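Local coordinates for MaoC family protein (PDB 3KHP), which probably catalyses the reversible dehydration of (3R)-hydroxyacyl thioesters to enoyl thioesters, at residues F38-V52 against Q71-P83. Sequence-based numbering, arbitrary orientation.
Sequences FEWTDRDTLLYAIGV and QQVLPTYAVICCP
Phe38 lays one ring face against Pro83, whose CD sits 3.9 Å from the ring centroid, a CH-pi contact that suits the polarised C-H bonds of proline. Two residues on, Trp40 has an indole wide enough for two partners: Cys81 SG lies over the six-membered ring, while Tyr77 directs its edge at the five-membered ring, with planes at 68°; its NE1 donates a hydrogen bond to Pro113 O. The turn into helix 42-51 is fixed by a capping box, in which Asp44 OD2 accepts a nearly straight bond from Thr41 N (2.8 Å). Thr45 offers both a methyl and a hydroxyl. CG2 stands 3.8 Å from the centroid of the Tyr77 ring, over the face, and also touches Val73, whereas OG1 donates a hydrogen bond to Ala114 O and accepts a weak one from Gln71 NE2 (3.0 Å). A water donates to Thr45 O and accepts from Leu74 N. One turn later Tyr48, with CG anti to the backbone N (chi1 171°), presents a ring face to the edge of Tyr77, which thus makes an edge-to-face pair with each of Trp40 and Tyr48 in an aromatic cluster. The polar end of Tyr48, OH, shares a hydrogen bond with Thr76 OG1. Val52, compact and apolar, sets CG2 against Leu74 CD1 (3.5 Å). In this N-terminal hot dog unit, strand 36-40 pairs with strand 116-129, whose Leu118 touches Trp40 and Cys81; helix 198-202 packs on Tyr48 and Ile80 through Tyr202, helix 59-62 meets Ala49 and Leu74 through Phe61, and Asp42 OD1 salt-bridges Arg208 of the second subunit.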
loop_
_atom_site.group_PDB
_atom_site.type_symbol
_atom_site.label_atom_id
_atom_site.label_comp_id
_atom_site.label_asym_id
_atom_site.label_seq_id
_atom_site.Cartn_x
_atom_site.Cartn_y
_atom_site.Cartn_z
ATOM N N PHE A 38 16.788 10.672 1.695
ATOM C CA PHE A 38 15.510 9.983 1.630
ATOM C C PHE A 38 14.384 11.010 1.826
ATOM O O PHE A 38 14.352 11.681 2.850
ATOM C CB PHE A 38 15.450 8.878 2.688
ATOM C CG PHE A 38 16.259 7.636 2.336
ATOM C CD1 PHE A 38 15.629 6.476 1.901
ATOM C CD2 PHE A 38 17.643 7.632 2.444
ATOM C CE1 PHE A 38 16.361 5.337 1.587
ATOM C CE2 PHE A 38 18.369 6.500 2.140
ATOM C CZ PHE A 38 17.732 5.350 1.712
ATOM N N GLU A 39 13.490 11.102 0.839
ATOM C CA GLU A 39 12.371 12.008 0.835
ATOM C C GLU A 39 11.082 11.241 0.720
ATOM O O GLU A 39 11.014 10.255 0.008
ATOM C CB GLU A 39 12.419 12.908 -0.393
ATOM C CG GLU A 39 13.567 13.862 -0.469
ATOM C CD GLU A 39 13.259 14.987 -1.450
ATOM O OE1 GLU A 39 13.899 15.041 -2.516
ATOM O OE2 GLU A 39 12.314 15.766 -1.152
ATOM N N TRP A 40 10.042 11.759 1.351
ATOM C CA TRP A 40 8.745 11.123 1.341
ATOM C C TRP A 40 7.650 12.179 1.497
ATOM O O TRP A 40 7.919 13.273 1.997
ATOM C CB TRP A 40 8.692 10.085 2.461
ATOM C CG TRP A 40 8.659 10.648 3.828
ATOM C CD1 TRP A 40 7.542 10.972 4.547
ATOM C CD2 TRP A 40 9.776 10.919 4.688
ATOM N NE1 TRP A 40 7.899 11.442 5.779
ATOM C CE2 TRP A 40 9.260 11.435 5.887
ATOM C CE3 TRP A 40 11.157 10.792 4.552
ATOM C CZ2 TRP A 40 10.069 11.803 6.948
ATOM C CZ3 TRP A 40 11.956 11.167 5.597
ATOM C CH2 TRP A 40 11.418 11.664 6.783
ATOM N N THR A 41 6.443 11.860 1.031
ATOM C CA THR A 41 5.272 12.714 1.202
ATOM C C THR A 41 4.302 11.961 2.087
ATOM O O THR A 41 4.589 10.812 2.509
ATOM C CB THR A 41 4.566 13.024 -0.118
ATOM O OG1 THR A 41 4.062 11.801 -0.678
ATOM C CG2 THR A 41 5.544 13.729 -1.127
ATOM N N ASP A 42 3.154 12.581 2.377
ATOM C CA ASP A 42 2.211 11.962 3.297
ATOM C C ASP A 42 1.662 10.671 2.729
ATOM O O ASP A 42 1.280 9.770 3.460
ATOM C CB ASP A 42 1.078 12.901 3.752
ATOM C CG ASP A 42 0.242 13.458 2.608
ATOM O OD1 ASP A 42 0.354 13.034 1.449
ATOM O OD2 ASP A 42 -0.563 14.373 2.878
ATOM N N ARG A 43 1.603 10.574 1.424
ATOM C CA ARG A 43 1.134 9.328 0.811
ATOM C C ARG A 43 1.973 8.133 1.255
ATOM O O ARG A 43 1.454 7.054 1.455
ATOM C CB ARG A 43 1.228 9.462 -0.686
ATOM C CG ARG A 43 0.628 8.340 -1.451
ATOM C CD ARG A 43 1.077 8.489 -2.831
ATOM N NE ARG A 43 0.281 7.755 -3.784
ATOM C CZ ARG A 43 0.779 7.246 -4.907
ATOM N NH1 ARG A 43 2.076 7.374 -5.173
ATOM N NH2 ARG A 43 -0.014 6.600 -5.763
ATOM N N ASP A 44 3.276 8.344 1.373
ATOM C CA ASP A 44 4.189 7.296 1.747
ATOM C C ASP A 44 3.951 6.845 3.180
ATOM O O ASP A 44 4.022 5.664 3.462
ATOM C CB ASP A 44 5.653 7.778 1.616
ATOM C CG ASP A 44 6.022 8.093 0.217
ATOM O OD1 ASP A 44 5.897 7.186 -0.602
ATOM O OD2 ASP A 44 6.381 9.255 -0.111
ATOM N N THR A 45 3.704 7.785 4.088
ATOM C CA THR A 45 3.634 7.438 5.515
ATOM C C THR A 45 2.260 6.849 5.788
ATOM O O THR A 45 2.121 5.946 6.584
ATOM C CB THR A 45 3.948 8.627 6.429
ATOM O OG1 THR A 45 3.369 9.821 5.893
ATOM C CG2 THR A 45 5.479 8.845 6.586
ATOM N N LEU A 46 1.254 7.341 5.066
ATOM C CA LEU A 46 -0.061 6.744 5.087
ATOM C C LEU A 46 0.005 5.308 4.545
ATOM O O LEU A 46 -0.484 4.376 5.185
ATOM C CB LEU A 46 -1.043 7.580 4.239
ATOM C CG LEU A 46 -1.400 8.973 4.801
ATOM C CD1 LEU A 46 -2.048 9.822 3.745
ATOM C CD2 LEU A 46 -2.237 8.893 6.094
ATOM N N LEU A 47 0.615 5.142 3.370
ATOM C CA LEU A 47 0.719 3.819 2.755
ATOM C C LEU A 47 1.441 2.817 3.646
ATOM O O LEU A 47 1.088 1.621 3.665
ATOM C CB LEU A 47 1.440 3.919 1.399
ATOM C CG LEU A 47 1.522 2.624 0.599
ATOM C CD1 LEU A 47 0.185 1.926 0.508
ATOM C CD2 LEU A 47 2.083 2.884 -0.819
ATOM N N TYR A 48 2.453 3.304 4.366
ATOM C CA TYR A 48 3.251 2.460 5.273
ATOM C C TYR A 48 2.344 2.027 6.408
ATOM O O TYR A 48 2.309 0.851 6.754
ATOM C CB TYR A 48 4.476 3.222 5.821
ATOM C CG TYR A 48 5.199 2.467 6.922
ATOM C CD1 TYR A 48 6.154 1.504 6.619
ATOM C CD2 TYR A 48 4.938 2.708 8.245
ATOM C CE1 TYR A 48 6.764 0.753 7.607
ATOM C CE2 TYR A 48 5.577 1.972 9.245
ATOM C CZ TYR A 48 6.506 1.022 8.912
ATOM O OH TYR A 48 7.157 0.318 9.877
ATOM N N ALA A 49 1.656 2.985 7.025
ATOM C CA ALA A 49 0.714 2.668 8.099
ATOM C C ALA A 49 -0.260 1.543 7.683
ATOM O O ALA A 49 -0.445 0.599 8.411
ATOM C CB ALA A 49 -0.089 3.926 8.527
ATOM N N ILE A 50 -0.910 1.667 6.531
ATOM C CA ILE A 50 -1.851 0.624 6.084
ATOM C C ILE A 50 -1.060 -0.653 5.854
ATOM O O ILE A 50 -1.512 -1.705 6.195
ATOM C CB ILE A 50 -2.589 1.037 4.810
ATOM C CG1 ILE A 50 -3.559 2.189 5.106
ATOM C CG2 ILE A 50 -3.347 -0.133 4.202
ATOM C CD1 ILE A 50 -3.919 3.036 3.820
ATOM N N GLY A 51 0.167 -0.511 5.333
ATOM C CA GLY A 51 1.090 -1.615 5.156
ATOM C C GLY A 51 1.298 -2.443 6.401
ATOM O O GLY A 51 1.365 -3.663 6.317
ATOM N N VAL A 52 1.397 -1.794 7.562
ATOM C CA VAL A 52 1.584 -2.524 8.793
ATOM C C VAL A 52 0.262 -2.670 9.562
ATOM O O VAL A 52 0.226 -2.953 10.768
ATOM C CB VAL A 52 2.720 -1.919 9.640
ATOM C CG1 VAL A 52 4.058 -2.076 8.898
ATOM C CG2 VAL A 52 2.447 -0.437 10.031
ATOM N N GLN A 71 -2.074 14.023 11.401
ATOM C CA GLN A 71 -1.387 12.778 11.080
ATOM C C GLN A 71 -0.194 12.582 12.006
ATOM O O GLN A 71 0.586 13.511 12.229
ATOM C CB GLN A 71 -0.908 12.758 9.624
ATOM C CG GLN A 71 -0.505 11.353 9.183
ATOM C CD GLN A 71 0.095 11.358 7.846
ATOM O OE1 GLN A 71 -0.145 12.278 7.062
ATOM N NE2 GLN A 71 0.880 10.330 7.536
ATOM N N GLN A 72 -0.093 11.389 12.569
ATOM C CA GLN A 72 1.118 10.884 13.191
ATOM C C GLN A 72 1.779 9.790 12.291
ATOM O O GLN A 72 1.098 9.101 11.529
ATOM C CB GLN A 72 0.777 10.245 14.536
ATOM C CG GLN A 72 0.185 11.196 15.539
ATOM C CD GLN A 72 0.015 10.564 16.894
ATOM O OE1 GLN A 72 0.983 10.122 17.496
ATOM N NE2 GLN A 72 -1.222 10.525 17.389
ATOM N N VAL A 73 3.099 9.632 12.421
ATOM C CA VAL A 73 3.890 8.678 11.642
ATOM C C VAL A 73 4.380 7.591 12.564
ATOM O O VAL A 73 4.896 7.861 13.635
ATOM C CB VAL A 73 5.075 9.380 10.972
ATOM C CG1 VAL A 73 5.941 8.359 10.204
ATOM C CG2 VAL A 73 4.557 10.431 10.032
ATOM N N LEU A 74 4.203 6.339 12.191
ATOM C CA LEU A 74 4.698 5.299 13.089
ATOM C C LEU A 74 6.227 5.360 13.200
ATOM O O LEU A 74 6.934 5.686 12.228
ATOM C CB LEU A 74 4.234 3.931 12.654
ATOM C CG LEU A 74 2.728 3.733 12.719
ATOM C CD1 LEU A 74 2.316 2.553 11.874
ATOM C CD2 LEU A 74 2.282 3.618 14.125
ATOM N N PRO A 75 6.757 5.123 14.402
ATOM C CA PRO A 75 8.213 5.315 14.545
ATOM C C PRO A 75 8.983 4.222 13.817
ATOM O O PRO A 75 10.106 4.464 13.375
ATOM C CB PRO A 75 8.450 5.283 16.063
ATOM C CG PRO A 75 7.264 4.597 16.630
ATOM C CD PRO A 75 6.098 4.957 15.703
ATOM N N THR A 76 8.369 3.062 13.630
ATOM C CA THR A 76 9.004 2.024 12.832
ATOM C C THR A 76 9.167 2.423 11.381
ATOM O O THR A 76 9.874 1.730 10.632
ATOM C CB THR A 76 8.267 0.706 12.848
ATOM O OG1 THR A 76 6.982 0.871 12.258
ATOM C CG2 THR A 76 8.189 0.140 14.247
ATOM N N TYR A 77 8.548 3.539 10.969
ATOM C CA TYR A 77 8.850 4.099 9.644
ATOM C C TYR A 77 10.366 4.432 9.496
ATOM O O TYR A 77 10.846 4.585 8.389
ATOM C CB TYR A 77 7.957 5.305 9.318
ATOM C CG TYR A 77 8.055 5.780 7.893
ATOM C CD1 TYR A 77 7.572 4.998 6.838
ATOM C CD2 TYR A 77 8.686 6.985 7.586
ATOM C CE1 TYR A 77 7.701 5.410 5.511
ATOM C CE2 TYR A 77 8.839 7.410 6.249
ATOM C CZ TYR A 77 8.326 6.616 5.224
ATOM O OH TYR A 77 8.475 7.023 3.938
ATOM N N ALA A 78 11.122 4.511 10.584
ATOM C CA ALA A 78 12.581 4.734 10.470
ATOM C C ALA A 78 13.268 3.666 9.600
ATOM O O ALA A 78 14.244 3.960 8.960
ATOM C CB ALA A 78 13.242 4.794 11.808
ATOM N N VAL A 79 12.728 2.463 9.539
ATOM C CA VAL A 79 13.335 1.430 8.720
ATOM C C VAL A 79 13.216 1.686 7.227
ATOM O O VAL A 79 14.027 1.171 6.464
ATOM C CB VAL A 79 12.838 0.022 9.071
ATOM C CG1 VAL A 79 13.090 -0.281 10.580
ATOM C CG2 VAL A 79 11.394 -0.182 8.655
ATOM N N ILE A 80 12.295 2.566 6.818
ATOM C CA ILE A 80 12.152 2.917 5.437
ATOM C C ILE A 80 12.864 4.202 5.052
ATOM O O ILE A 80 13.480 4.253 4.008
ATOM C CB ILE A 80 10.690 3.096 5.073
ATOM C CG1 ILE A 80 9.869 1.850 5.456
ATOM C CG2 ILE A 80 10.568 3.448 3.583
ATOM C CD1 ILE A 80 10.317 0.524 4.731
ATOM N N CYS A 81 12.777 5.247 5.881
ATOM C CA CYS A 81 13.451 6.541 5.624
ATOM C C CYS A 81 14.840 6.670 6.224
ATOM O O CYS A 81 15.515 7.683 6.011
ATOM C CB CYS A 81 12.610 7.739 6.133
ATOM S SG CYS A 81 12.279 7.740 7.877
ATOM N N CYS A 82 15.257 5.701 7.013
ATOM C CA CYS A 82 16.615 5.723 7.578
ATOM C C CYS A 82 17.252 4.343 7.595
ATOM O O CYS A 82 17.739 3.917 8.635
ATOM C CB CYS A 82 16.591 6.284 9.005
ATOM S SG CYS A 82 18.247 6.735 9.679
ATOM N N PRO A 83 17.252 3.646 6.448
ATOM C CA PRO A 83 17.702 2.263 6.422
ATOM C C PRO A 83 19.225 2.149 6.568
ATOM O O PRO A 83 19.942 2.865 5.903
ATOM C CB PRO A 83 17.266 1.776 5.030
ATOM C CG PRO A 83 17.206 2.956 4.212
ATOM C CD PRO A 83 16.972 4.146 5.095
HETATM O O HOH W 1 2.988 6.058 9.557
#